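Local coordinates for coelenterazine-binding protein with bound coelenterazine (Renilla muelleri, PDB 2HQ8) that binds the luciferin coelenterazine and, once calcium is bound, makes it available for reaction with luciferase and oxygen, at residues K15-M20 / E80-A85; V23-D28 / E37-R42; I31-Y36 / L70-R75; Q59-V64 / Y108-T113. All coordinates share one frame; numbering follows the deposited sequence.

Contact 1: K15-M20 / E80-A85; sequences KMKTRM and EAAVNA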
loop_
_atom_site.group_PDB
_atom_site.type_symbol
_atom_site.label_atom_id
_atom_site.label_comp_id
_atom_site.label_asym_id
_atom_site.label_seq_id
_atom_site.Cartn_x
_atom_site.Cartn_y
_atom_site.Cartn_z
ATOM N N LYS A 15 4.466 -10.404 5.842
ATOM C CA LYS A 15 3.584 -9.367 5.312
ATOM C C LYS A 15 4.256 -7.987 5.410
ATOM O O LYS A 15 4.214 -7.220 4.468
ATOM C CB LYS A 15 2.239 -9.362 6.074
ATOM C CG LYS A 15 1.230 -10.442 5.608
ATOM C CD LYS A 15 -0.180 -10.124 6.087
ATOM C CE LYS A 15 -0.264 -10.021 7.621
ATOM N NZ LYS A 15 -1.701 -9.959 8.082
ATOM N N MET A 16 4.878 -7.692 6.546
ATOM C CA MET A 16 5.506 -6.378 6.751
ATOM C C MET A 16 6.737 -6.187 5.840
ATOM O O MET A 16 6.934 -5.112 5.290
ATOM C CB MET A 16 5.823 -6.124 8.216
ATOM C CG MET A 16 4.590 -6.014 9.141
ATOM S SD MET A 16 3.317 -4.854 8.616
ATOM C CE MET A 16 2.123 -5.977 7.864
ATOM N N LYS A 17 7.522 -7.251 5.661
ATOM C CA LYS A 17 8.631 -7.258 4.700
ATOM C C LYS A 17 8.171 -6.995 3.263
ATOM O O LYS A 17 8.809 -6.239 2.540
ATOM C CB LYS A 17 9.383 -8.591 4.770
ATOM C CG LYS A 17 10.362 -8.636 5.932
ATOM C CD LYS A 17 11.100 -9.973 5.947
ATOM C CE LYS A 17 11.891 -10.124 7.248
ATOM N NZ LYS A 17 12.219 -11.554 7.433
ATOM N N THR A 18 7.061 -7.605 2.864
ATOM C CA THR A 18 6.492 -7.407 1.543
ATOM C C THR A 18 6.138 -5.939 1.356
ATOM O O THR A 18 6.539 -5.350 0.354
ATOM C CB THR A 18 5.221 -8.266 1.307
ATOM O OG1 THR A 18 5.515 -9.665 1.495
ATOM C CG2 THR A 18 4.663 -8.025 -0.135
ATOM N N ARG A 19 5.371 -5.382 2.305
ATOM C CA ARG A 19 4.998 -3.953 2.324
ATOM C C ARG A 19 6.259 -3.070 2.105
ATOM O O ARG A 19 6.339 -2.305 1.128
ATOM C CB ARG A 19 4.268 -3.610 3.634
ATOM C CG ARG A 19 3.950 -2.123 3.880
ATOM C CD ARG A 19 3.067 -2.012 5.131
ATOM N NE ARG A 19 3.265 -0.758 5.855
ATOM C CZ ARG A 19 3.140 -0.609 7.178
ATOM N NH1 ARG A 19 3.371 0.583 7.746
ATOM N NH2 ARG A 19 2.803 -1.639 7.950
ATOM N N MET A 20 7.261 -3.230 2.978
ATOM C CA MET A 20 8.460 -2.361 2.917
ATOM C C MET A 20 9.267 -2.559 1.614
ATOM O O MET A 20 9.718 -1.596 0.977
ATOM C CB MET A 20 9.327 -2.550 4.176
ATOM C CG MET A 20 8.601 -2.307 5.498
ATOM S SD MET A 20 7.555 -0.850 5.538
ATOM C CE MET A 20 6.741 -1.099 7.098
ATOM N N GLU A 80 14.468 -2.538 9.435
ATOM C CA GLU A 80 13.946 -1.834 10.611
ATOM C C GLU A 80 12.441 -1.544 10.466
ATOM O O GLU A 80 11.672 -1.781 11.392
ATOM C CB GLU A 80 14.695 -0.533 10.861
ATOM C CG GLU A 80 14.157 0.265 12.067
ATOM C CD GLU A 80 14.785 1.636 12.193
ATOM O OE1 GLU A 80 16.039 1.741 12.016
ATOM O OE2 GLU A 80 14.030 2.618 12.464
ATOM N N ALA A 81 12.063 -0.995 9.326
ATOM C CA ALA A 81 10.664 -0.632 9.050
ATOM C C ALA A 81 9.748 -1.835 9.287
ATOM O O ALA A 81 8.718 -1.721 9.964
ATOM C CB ALA A 81 10.527 -0.097 7.634
ATOM N N ALA A 82 10.135 -2.989 8.754
ATOM C CA ALA A 82 9.315 -4.206 8.841
ATOM C C ALA A 82 9.228 -4.718 10.281
ATOM O O ALA A 82 8.138 -5.040 10.778
ATOM C CB ALA A 82 9.871 -5.297 7.897
ATOM N N VAL A 83 10.375 -4.783 10.966
ATOM C CA VAL A 83 10.408 -5.227 12.367
ATOM C C VAL A 83 9.595 -4.293 13.266
ATOM O O VAL A 83 8.783 -4.759 14.062
ATOM C CB VAL A 83 11.874 -5.383 12.899
ATOM C CG1 VAL A 83 11.896 -5.661 14.401
ATOM C CG2 VAL A 83 12.580 -6.503 12.168
ATOM N N ASN A 84 9.791 -2.988 13.115
ATOM C CA ASN A 84 9.071 -2.016 13.931
ATOM C C ASN A 84 7.558 -2.083 13.650
ATOM O O ASN A 84 6.742 -1.934 14.569
ATOM C CB ASN A 84 9.628 -0.611 13.748
ATOM C CG ASN A 84 11.043 -0.444 14.349
ATOM O OD1 ASN A 84 11.621 -1.384 14.923
ATOM N ND2 ASN A 84 11.584 0.757 14.232
ATOM N N ALA A 85 7.200 -2.348 12.389
ATOM C CA ALA A 85 5.789 -2.492 12.018
ATOM C C ALA A 85 5.158 -3.708 12.718
ATOM O O ALA A 85 4.106 -3.564 13.368
ATOM C CB ALA A 85 5.625 -2.600 10.517
#

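Contact 2: V23-D28 / E37-R42; sequences VDVTGD and ELIAVR. With CA (calcium ion), chain D.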
loop_
_atom_site.group_PDB
_atom_site.type_symbol
_atom_site.label_atom_id
_atom_site.label_comp_id
_atom_site.label_asym_id
_atom_site.label_seq_id
_atom_site.Cartn_x
_atom_site.Cartn_y
_atom_site.Cartn_z
ATOM N N VAL A 23 7.360 -0.761 -1.166
ATOM C CA VAL A 23 7.458 0.708 -0.989
ATOM C C VAL A 23 8.852 1.172 -1.405
ATOM O O VAL A 23 8.994 2.230 -2.005
ATOM C CB VAL A 23 7.071 1.195 0.438
ATOM C CG1 VAL A 23 7.364 2.709 0.635
ATOM C CG2 VAL A 23 5.561 0.894 0.719
ATOM N N ASP A 24 9.862 0.350 -1.144
ATOM C CA ASP A 24 11.230 0.701 -1.598
ATOM C C ASP A 24 11.396 0.552 -3.120
ATOM O O ASP A 24 12.100 -0.357 -3.603
ATOM C CB ASP A 24 12.299 -0.122 -0.879
ATOM C CG ASP A 24 13.721 0.223 -1.355
ATOM O OD1 ASP A 24 13.924 1.302 -1.940
ATOM O OD2 ASP A 24 14.615 -0.598 -1.131
ATOM N N VAL A 25 10.795 1.480 -3.857
ATOM C CA VAL A 25 10.904 1.492 -5.316
ATOM C C VAL A 25 12.259 1.967 -5.789
ATOM O O VAL A 25 12.675 1.616 -6.905
ATOM C CB VAL A 25 9.777 2.280 -5.998
ATOM C CG1 VAL A 25 8.461 1.463 -5.892
ATOM C CG2 VAL A 25 9.627 3.714 -5.398
ATOM N N THR A 26 12.962 2.760 -4.965
ATOM C CA THR A 26 14.312 3.187 -5.376
ATOM C C THR A 26 15.354 2.078 -5.313
ATOM O O THR A 26 16.429 2.226 -5.908
ATOM C CB THR A 26 14.843 4.440 -4.654
ATOM O OG1 THR A 26 15.132 4.129 -3.286
ATOM C CG2 THR A 26 13.889 5.608 -4.792
ATOM N N GLY A 27 15.057 1.001 -4.579
ATOM C CA GLY A 27 15.896 -0.208 -4.504
ATOM C C GLY A 27 17.214 -0.086 -3.734
ATOM O O GLY A 27 18.127 -0.921 -3.917
ATOM N N ASP A 28 17.308 0.928 -2.863
ATOM C CA ASP A 28 18.474 1.162 -1.984
ATOM C C ASP A 28 18.401 0.447 -0.627
ATOM O O ASP A 28 19.356 0.521 0.179
ATOM C CB ASP A 28 18.691 2.687 -1.812
ATOM C CG ASP A 28 17.570 3.363 -1.006
ATOM O OD1 ASP A 28 16.454 2.777 -0.902
ATOM O OD2 ASP A 28 17.803 4.467 -0.461
ATOM N N GLU A 37 7.775 9.661 -3.818
ATOM C CA GLU A 37 7.782 10.487 -5.037
ATOM C C GLU A 37 7.841 9.634 -6.298
ATOM O O GLU A 37 7.070 9.840 -7.254
ATOM C CB GLU A 37 8.945 11.464 -5.017
ATOM C CG GLU A 37 8.822 12.457 -6.177
ATOM C CD GLU A 37 10.039 13.342 -6.335
ATOM O OE1 GLU A 37 11.148 12.941 -5.886
ATOM O OE2 GLU A 37 9.877 14.413 -6.953
ATOM N N LEU A 38 8.688 8.624 -6.279
ATOM C CA LEU A 38 8.823 7.754 -7.445
ATOM C C LEU A 38 7.556 6.940 -7.749
ATOM O O LEU A 38 7.233 6.722 -8.917
ATOM C CB LEU A 38 10.010 6.821 -7.295
ATOM C CG LEU A 38 10.342 5.921 -8.492
ATOM C CD1 LEU A 38 10.427 6.724 -9.793
ATOM C CD2 LEU A 38 11.601 5.110 -8.176
ATOM N N ILE A 39 6.865 6.505 -6.709
ATOM C CA ILE A 39 5.617 5.736 -6.877
ATOM C C ILE A 39 4.618 6.650 -7.596
ATOM O O ILE A 39 3.931 6.200 -8.516
ATOM C CB ILE A 39 5.068 5.239 -5.508
ATOM C CG1 ILE A 39 5.979 4.175 -4.882
ATOM C CG2 ILE A 39 3.621 4.718 -5.635
ATOM C CD1 ILE A 39 5.567 3.848 -3.405
ATOM N N ALA A 40 4.555 7.921 -7.184
ATOM C CA ALA A 40 3.625 8.908 -7.785
ATOM C C ALA A 40 3.986 9.183 -9.254
ATOM O O ALA A 40 3.093 9.281 -10.139
ATOM C CB ALA A 40 3.613 10.213 -6.959
ATOM N N VAL A 41 5.293 9.291 -9.507
ATOM C CA VAL A 41 5.805 9.503 -10.850
ATOM C C VAL A 41 5.484 8.300 -11.742
ATOM O O VAL A 41 5.030 8.459 -12.869
ATOM C CB VAL A 41 7.317 9.855 -10.829
ATOM C CG1 VAL A 41 7.908 9.841 -12.262
ATOM C CG2 VAL A 41 7.488 11.240 -10.218
ATOM N N ARG A 42 5.660 7.098 -11.207
ATOM C CA ARG A 42 5.420 5.900 -11.989
ATOM C C ARG A 42 3.944 5.765 -12.275
ATOM O O ARG A 42 3.540 5.468 -13.422
ATOM C CB ARG A 42 5.958 4.675 -11.259
ATOM C CG ARG A 42 7.476 4.527 -11.365
ATOM C CD ARG A 42 7.890 3.318 -10.581
ATOM N NE ARG A 42 9.325 3.067 -10.662
ATOM C CZ ARG A 42 9.932 2.025 -10.113
ATOM N NH1 ARG A 42 9.236 1.152 -9.396
ATOM N NH2 ARG A 42 11.253 1.882 -10.257
HETATM CA CA CA D . 14.157 3.516 -1.162
HETATM O O HOH W 1 11.210 -0.443 -8.264
HETATM O O HOH W 2 15.209 5.435 -0.212
#

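Contact 3: I31-Y36 / L70-R75; sequences ISREDY and LAPGVR. With CA (calcium ion), chain D.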
loop_
_atom_site.group_PDB
_atom_site.type_symbol
_atom_site.label_atom_id
_atom_site.label_comp_id
_atom_site.label_asym_id
_atom_site.label_seq_id
_atom_site.Cartn_x
_atom_site.Cartn_y
_atom_site.Cartn_z
ATOM N N ILE A 31 13.467 3.059 3.053
ATOM C CA ILE A 31 12.235 3.788 2.784
ATOM C C ILE A 31 12.517 5.272 3.078
ATOM O O ILE A 31 12.973 5.601 4.171
ATOM C CB ILE A 31 11.095 3.321 3.720
ATOM C CG1 ILE A 31 10.765 1.834 3.522
ATOM C CG2 ILE A 31 9.831 4.229 3.531
ATOM C CD1 ILE A 31 10.606 1.425 2.081
ATOM N N SER A 32 12.216 6.125 2.100
ATOM C CA SER A 32 12.412 7.565 2.158
ATOM C C SER A 32 11.351 8.281 1.307
ATOM O O SER A 32 10.573 7.639 0.523
ATOM C CB SER A 32 13.842 7.918 1.710
ATOM O OG SER A 32 14.034 7.757 0.302
ATOM N N ARG A 33 11.308 9.609 1.416
ATOM C CA ARG A 33 10.332 10.330 0.601
ATOM C C ARG A 33 10.556 10.152 -0.896
ATOM O O ARG A 33 9.610 10.222 -1.663
ATOM C CB ARG A 33 10.309 11.801 0.982
ATOM C CG ARG A 33 11.552 12.570 0.615
ATOM C CD ARG A 33 11.518 13.966 1.293
ATOM N NE ARG A 33 10.484 14.856 0.762
ATOM C CZ ARG A 33 9.340 15.194 1.371
ATOM N NH1 ARG A 33 8.998 14.685 2.534
ATOM N NH2 ARG A 33 8.516 16.054 0.783
ATOM N N GLU A 34 11.811 9.924 -1.304
ATOM C CA GLU A 34 12.149 9.592 -2.689
ATOM C C GLU A 34 11.319 8.427 -3.240
ATOM O O GLU A 34 10.928 8.466 -4.428
ATOM C CB GLU A 34 13.636 9.251 -2.809
ATOM C CG GLU A 34 14.591 10.503 -2.639
ATOM C CD GLU A 34 14.889 10.922 -1.182
ATOM O OE1 GLU A 34 14.516 10.249 -0.211
ATOM O OE2 GLU A 34 15.506 11.987 -1.025
ATOM N N ASP A 35 11.097 7.404 -2.401
ATOM C CA ASP A 35 10.207 6.262 -2.743
ATOM C C ASP A 35 8.763 6.708 -3.042
ATOM O O ASP A 35 8.187 6.341 -4.071
ATOM C CB ASP A 35 10.207 5.188 -1.639
ATOM C CG ASP A 35 11.572 4.565 -1.447
ATOM O OD1 ASP A 35 12.115 4.051 -2.451
ATOM O OD2 ASP A 35 12.108 4.581 -0.309
ATOM N N TYR A 36 8.172 7.434 -2.106
ATOM C CA TYR A 36 6.835 8.000 -2.327
ATOM C C TYR A 36 6.764 8.828 -3.583
ATOM O O TYR A 36 5.819 8.692 -4.355
ATOM C CB TYR A 36 6.334 8.766 -1.080
ATOM C CG TYR A 36 5.933 7.792 -0.012
ATOM C CD1 TYR A 36 6.899 7.122 0.748
ATOM C CD2 TYR A 36 4.591 7.483 0.220
ATOM C CE1 TYR A 36 6.562 6.195 1.693
ATOM C CE2 TYR A 36 4.235 6.557 1.204
ATOM C CZ TYR A 36 5.240 5.920 1.931
ATOM O OH TYR A 36 4.922 4.987 2.876
ATOM N N LEU A 70 8.787 11.240 6.895
ATOM C CA LEU A 70 9.893 11.002 5.973
ATOM C C LEU A 70 10.316 12.331 5.388
ATOM O O LEU A 70 10.123 12.609 4.202
ATOM C CB LEU A 70 9.489 9.985 4.892
ATOM C CG LEU A 70 9.083 8.602 5.430
ATOM C CD1 LEU A 70 8.515 7.803 4.248
ATOM C CD2 LEU A 70 10.246 7.854 6.089
ATOM N N ALA A 71 10.871 13.176 6.254
ATOM C CA ALA A 71 11.372 14.475 5.848
ATOM C C ALA A 71 12.608 14.257 4.960
ATOM O O ALA A 71 13.139 13.146 4.916
ATOM C CB ALA A 71 11.760 15.265 7.087
ATOM N N PRO A 72 13.058 15.310 4.259
ATOM C CA PRO A 72 14.234 15.178 3.399
ATOM C C PRO A 72 15.419 14.677 4.216
ATOM O O PRO A 72 15.613 15.074 5.373
ATOM C CB PRO A 72 14.449 16.606 2.866
ATOM C CG PRO A 72 13.109 17.212 2.964
ATOM C CD PRO A 72 12.545 16.689 4.236
ATOM N N GLY A 73 16.139 13.716 3.642
ATOM C CA GLY A 73 17.269 13.119 4.319
ATOM C C GLY A 73 16.974 12.047 5.344
ATOM O O GLY A 73 17.898 11.495 5.903
ATOM N N VAL A 74 15.698 11.764 5.619
ATOM C CA VAL A 74 15.321 10.710 6.530
ATOM C C VAL A 74 15.214 9.395 5.722
ATOM O O VAL A 74 14.578 9.364 4.669
ATOM C CB VAL A 74 13.965 11.028 7.258
ATOM C CG1 VAL A 74 13.481 9.820 8.085
ATOM C CG2 VAL A 74 14.107 12.311 8.122
ATOM N N ARG A 75 15.869 8.343 6.209
ATOM C CA ARG A 75 15.851 7.028 5.524
ATOM C C ARG A 75 15.751 5.974 6.609
ATOM O O ARG A 75 16.620 5.925 7.514
ATOM C CB ARG A 75 17.151 6.780 4.730
ATOM C CG ARG A 75 17.442 7.684 3.533
ATOM C CD ARG A 75 18.745 7.218 2.822
ATOM N NE ARG A 75 19.890 7.320 3.736
ATOM C CZ ARG A 75 20.910 6.464 3.798
ATOM N NH1 ARG A 75 20.976 5.402 2.983
ATOM N NH2 ARG A 75 21.874 6.666 4.687
HETATM CA CA CA D . 14.157 3.516 -1.162
HETATM O O HOH W 2 15.209 5.435 -0.212
HETATM O O HOH W 3 12.746 10.802 3.548
#

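Contact 4: Q59-V64 / Y108-T113; sequences QEFLRV and YDCIDT. With CA (calcium ion), chain E.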
loop_
_atom_site.group_PDB
_atom_site.type_symbol
_atom_site.label_atom_id
_atom_site.label_comp_id
_atom_site.label_asym_id
_atom_site.label_seq_id
_atom_site.Cartn_x
_atom_site.Cartn_y
_atom_site.Cartn_z
ATOM N N GLN A 59 2.163 15.559 -5.307
ATOM C CA GLN A 59 2.026 16.304 -4.046
ATOM C C GLN A 59 1.321 15.480 -2.970
ATOM O O GLN A 59 1.717 15.521 -1.824
ATOM C CB GLN A 59 1.325 17.655 -4.263
ATOM C CG GLN A 59 2.227 18.703 -4.956
ATOM C CD GLN A 59 3.527 18.937 -4.237
ATOM O OE1 GLN A 59 3.568 19.033 -3.004
ATOM N NE2 GLN A 59 4.614 19.025 -4.997
ATOM N N GLU A 60 0.319 14.694 -3.364
ATOM C CA GLU A 60 -0.425 13.866 -2.406
ATOM C C GLU A 60 0.482 12.808 -1.802
ATOM O O GLU A 60 0.457 12.584 -0.605
ATOM C CB GLU A 60 -1.640 13.222 -3.073
ATOM C CG GLU A 60 -2.852 14.155 -3.203
ATOM C CD GLU A 60 -3.916 13.576 -4.120
ATOM O OE1 GLU A 60 -4.200 12.370 -3.986
ATOM O OE2 GLU A 60 -4.446 14.336 -4.984
ATOM N N PHE A 61 1.289 12.153 -2.634
ATOM C CA PHE A 61 2.186 11.125 -2.119
ATOM C C PHE A 61 3.221 11.713 -1.167
ATOM O O PHE A 61 3.530 11.113 -0.153
ATOM C CB PHE A 61 2.863 10.379 -3.253
ATOM C CG PHE A 61 2.062 9.208 -3.731
ATOM C CD1 PHE A 61 1.037 9.388 -4.650
ATOM C CD2 PHE A 61 2.343 7.925 -3.252
ATOM C CE1 PHE A 61 0.259 8.275 -5.101
ATOM C CE2 PHE A 61 1.574 6.788 -3.682
ATOM C CZ PHE A 61 0.536 6.980 -4.609
ATOM N N LEU A 62 3.715 12.901 -1.497
ATOM C CA LEU A 62 4.709 13.563 -0.650
ATOM C C LEU A 62 4.082 13.984 0.670
ATOM O O LEU A 62 4.759 13.966 1.690
ATOM C CB LEU A 62 5.347 14.763 -1.359
ATOM C CG LEU A 62 6.304 14.389 -2.496
ATOM C CD1 LEU A 62 6.734 15.661 -3.223
ATOM C CD2 LEU A 62 7.498 13.539 -2.046
ATOM N N ARG A 63 2.793 14.350 0.636
ATOM C CA ARG A 63 2.070 14.678 1.873
ATOM C C ARG A 63 1.995 13.469 2.790
ATOM O O ARG A 63 2.165 13.592 4.009
ATOM C CB ARG A 63 0.680 15.260 1.566
ATOM C CG ARG A 63 -0.076 15.739 2.775
ATOM C CD ARG A 63 -0.032 17.252 2.854
ATOM N NE ARG A 63 -1.062 17.878 2.023
ATOM C CZ ARG A 63 -2.335 18.038 2.388
ATOM N NH1 ARG A 63 -2.771 17.599 3.568
ATOM N NH2 ARG A 63 -3.181 18.627 1.559
ATOM N N VAL A 64 1.765 12.289 2.217
ATOM C CA VAL A 64 1.778 11.057 2.981
ATOM C C VAL A 64 3.178 10.833 3.567
ATOM O O VAL A 64 3.322 10.535 4.756
ATOM C CB VAL A 64 1.356 9.859 2.112
ATOM C CG1 VAL A 64 1.512 8.535 2.885
ATOM C CG2 VAL A 64 -0.077 10.055 1.645
ATOM N N TYR A 108 -5.754 5.001 0.021
ATOM C CA TYR A 108 -6.871 4.847 -0.909
ATOM C C TYR A 108 -7.032 6.108 -1.752
ATOM O O TYR A 108 -7.115 6.047 -2.957
ATOM C CB TYR A 108 -8.171 4.588 -0.109
ATOM C CG TYR A 108 -9.422 4.353 -0.951
ATOM C CD1 TYR A 108 -9.761 3.064 -1.371
ATOM C CD2 TYR A 108 -10.287 5.416 -1.304
ATOM C CE1 TYR A 108 -10.910 2.816 -2.102
ATOM C CE2 TYR A 108 -11.423 5.164 -2.069
ATOM C CZ TYR A 108 -11.724 3.874 -2.446
ATOM O OH TYR A 108 -12.839 3.634 -3.196
ATOM N N ASP A 109 -7.065 7.258 -1.072
ATOM C CA ASP A 109 -7.276 8.537 -1.715
ATOM C C ASP A 109 -6.141 8.841 -2.696
ATOM O O ASP A 109 -6.400 9.285 -3.813
ATOM C CB ASP A 109 -7.410 9.634 -0.654
ATOM C CG ASP A 109 -8.727 9.542 0.101
ATOM O OD1 ASP A 109 -9.743 9.089 -0.499
ATOM O OD2 ASP A 109 -8.713 9.914 1.294
ATOM N N CYS A 110 -4.911 8.531 -2.313
ATOM C CA CYS A 110 -3.760 8.681 -3.240
ATOM C C CYS A 110 -3.916 7.933 -4.549
ATOM O O CYS A 110 -3.570 8.458 -5.595
ATOM C CB CYS A 110 -2.458 8.254 -2.603
ATOM S SG CYS A 110 -1.957 9.383 -1.323
ATOM N N ILE A 111 -4.396 6.698 -4.462
ATOM C CA ILE A 111 -4.547 5.785 -5.607
ATOM C C ILE A 111 -5.727 6.218 -6.483
ATOM O O ILE A 111 -5.725 5.980 -7.683
ATOM C CB ILE A 111 -4.758 4.332 -5.076
ATOM C CG1 ILE A 111 -3.445 3.840 -4.477
ATOM C CG2 ILE A 111 -5.208 3.339 -6.186
ATOM C CD1 ILE A 111 -3.620 2.650 -3.543
ATOM N N ASP A 112 -6.713 6.870 -5.866
ATOM C CA ASP A 112 -7.883 7.421 -6.577
ATOM C C ASP A 112 -7.492 8.728 -7.279
ATOM O O ASP A 112 -7.748 9.827 -6.748
ATOM C CB ASP A 112 -9.012 7.718 -5.577
ATOM C CG ASP A 112 -10.259 8.275 -6.252
ATOM O OD1 ASP A 112 -10.423 8.118 -7.494
ATOM O OD2 ASP A 112 -11.083 8.870 -5.527
ATOM N N THR A 113 -6.852 8.606 -8.442
ATOM C CA THR A 113 -6.265 9.755 -9.124
ATOM C C THR A 113 -7.302 10.585 -9.871
ATOM O O THR A 113 -7.057 11.769 -10.167
ATOM C CB THR A 113 -5.156 9.344 -10.108
ATOM O OG1 THR A 113 -5.634 8.318 -10.983
ATOM C CG2 THR A 113 -3.935 8.839 -9.340
HETATM CA CA CA E . -11.127 6.746 -9.047
HETATM O O HOH W 4 -3.825 10.894 -6.545
HETATM O O HOH W 5 -12.381 5.589 -11.145
#

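Contact 1: K15-M20 / E80-A85
M20 and M16, one helical turn apart, lie against a surface made of the three alanines A81, A82 and A85. The CG of M20 rests 3.6 Å from A81 CB, and its methyl CE, carried round by the bend at chi2 (-44°), comes 3.5 Å from the carbonyl oxygen A81 O. M16 meets the other helix with the root of its side chain, CB standing 3.6 Å from A82 O, before the chain turns off so that SD passes A85 CB at 3.7 Å. A82 CB in turn packs on the backbone of M16 and K17, 3.8 Å from K17 N, and on K17 CG. R19 adds a lighter touch through NH2 on A85 CB, while CE of M20 lies over one face of its guanidinium, 3.6 Å above the plane. The contact has no hydrogen bond across it and is held by apolar packing. Beyond this shell, F167 of helix 157-169 touches both M16 and R19, and L89 continues the surface on helix 78-89. The short segments approach to 8.4 Å between axes at 139°, a roughly antiparallel packing of methionines on an alanine face, joining the first and last helices of the N-terminal pair of EF-hands.

Contact 2: V23-D28 / E37-R42
V25 is the residue round which this contact is built: its side chain points from the calcium-binding loop onto helix 33-46 and meets L38, I39 and R42. Its CG2 branch lies 3.7 Å from L38 CB and equally near I39 CG1, the valine and isoleucine side chains crossing at about a right angle. L38 also touches V25 CG2 with its CD2, which comes 4.1 Å from T26 CG2 as well. The CG1 branch of V25, anti to the carbonyl carbon (chi1 -72°), packs on I39 CG1 too and lies 3.6 Å from R42 NH1. The end of the I39 side chain, CD1, lies 4.0 Å from V23 O. R42 runs past V25 in the opposite direction, one face of its guanidinium over V25 CB. Water 1, in the plane of that group, accepts from R42 NH1 at 2.8 Å and donates to V25 O, and so bridges loop backbone and helix side chain; NH1 also bonds to A130 O.

The loop residues on either side of V25 in sequence face the calcium ion. D24 OD1, T26 OG1 and D28 OD1 each bind it at 2.4 Å, with water 2 as a further ligand, and F30 O and both carboxylate oxygens of D35 complete the site. V25 thus packs the loop on the exiting helix of this EF-hand while D24, T26 and D28 bind the metal. Behind the contact, I39 and A40 lean on F61 of helix 51-67, V23 ends the entering helix 6-23 beside I31 of the short strand 30-31, and A130 ties R42 to helix 121-131.

Contact 3: I31-Y36 / L70-R75
The backbones of I31-S32 and V74-R75 run side by side where strand 30-31 ends and strand 76-77 is about to begin, at the edge of the short antiparallel sheet of the paired EF-hands, with the CA atoms of S32 and R75 4.8 Å apart. I31 pairs with I76 through backbone hydrogen bonds, and next to that pair R75 CA makes a CA-H...O contact with I31 O at 3.5 Å. Directly after the strand, helix 33-46 begins with S32 at its N-cap, while the facing loop folds into a type II beta turn from A71 to V74. Water 3 joins the two, accepting from R33 N and donating to both A71 O and V74 O, so the first turn of the helix and the beta turn share one water bridge.

L70 provides the main apolar contact. Its CD1 meets both I31 CG2 (3.9 Å) and Y36 CE1 (3.6 Å), and the leucine and tyrosine side chains cross at about a right angle. At the helix start, S32 N donates to D35 OD2 (2.9 Å), which holds the carboxylate while both its oxygens grip the calcium ion; S32 OG donates to E34 OE1 and receives a bond from water 2, itself a metal ligand.

R33 reaches from the first turn of the helix to the loop. With CG between backbone N and carbonyl carbon (chi1 69°) and a bend at chi3, it lays one face of its guanidinium on P72 CG. D66 forms a salt bridge with NH1, and that same nitrogen donates to L70 O at 2.9 Å, 158° at the hydrogen, with the oxygen only 5° out of the guanidinium plane.

Contact 4: Q59-V64 / Y108-T113
The F61 ring presents one face to C110 of helix 94-111. C110 CB stands 4.1 Å from the ring centroid in a CH-pi contact, and C110 SG lies 4.5 Å from it, only 12° off the ring normal, a sulfur-aromatic contact. The closest carbon approach is to the ring's CE1, 3.7 Å from C110 CB. On the opposite side of the ring plane I39 and A40 of helix 33-46 touch F61, so the ring lies between those two helices. The sulfur, anti to the carbonyl carbon (chi1 -69°), reaches towards helix 51-67 and meets V64 CG2 at 3.6 Å.

Beside this apolar patch, the carboxylate of E60 extends past C110. Water 4 donates both to E60 OE1 and to C110 O (2.6 Å), linking a side chain of one helix to the C-terminal turn of the other. K115 gathers the same corner, with a salt bridge to E60 OE1 and a hydrogen bond to D109 O. Directly after C110 and I111, D112 OD1 binds a calcium ion at 2.2 Å, the first ligand of an EF-hand loop. Helix 51-67 therefore packs on the end of helix 94-111 just where it enters that loop, with helix 33-46 behind F61 and helix 121-131 touching I111.

In the fold
Contacts 2 and 3 lie closest together, their centres about 10 Å apart; they share helix 33-46, one calcium ion and water 2, and T26 N probably hydrogen-bonds to D35 OD1 between them. Contact 1 encloses both along the chain, joining helix 6-23 to helix 78-89, and meets contact 3 where M20 O touches I31 CD1. The centres of contacts 1 and 4 are about 21 Å apart, on opposite sides of the chain's centre; F61 and V64 join contact 4 to I39 and Y36 of contacts 2 and 3. Contacts 1 to 3 thus knit the N-terminal half, with its single calcium site, and contact 4 connects that half to the first calcium loop of the C-terminal half.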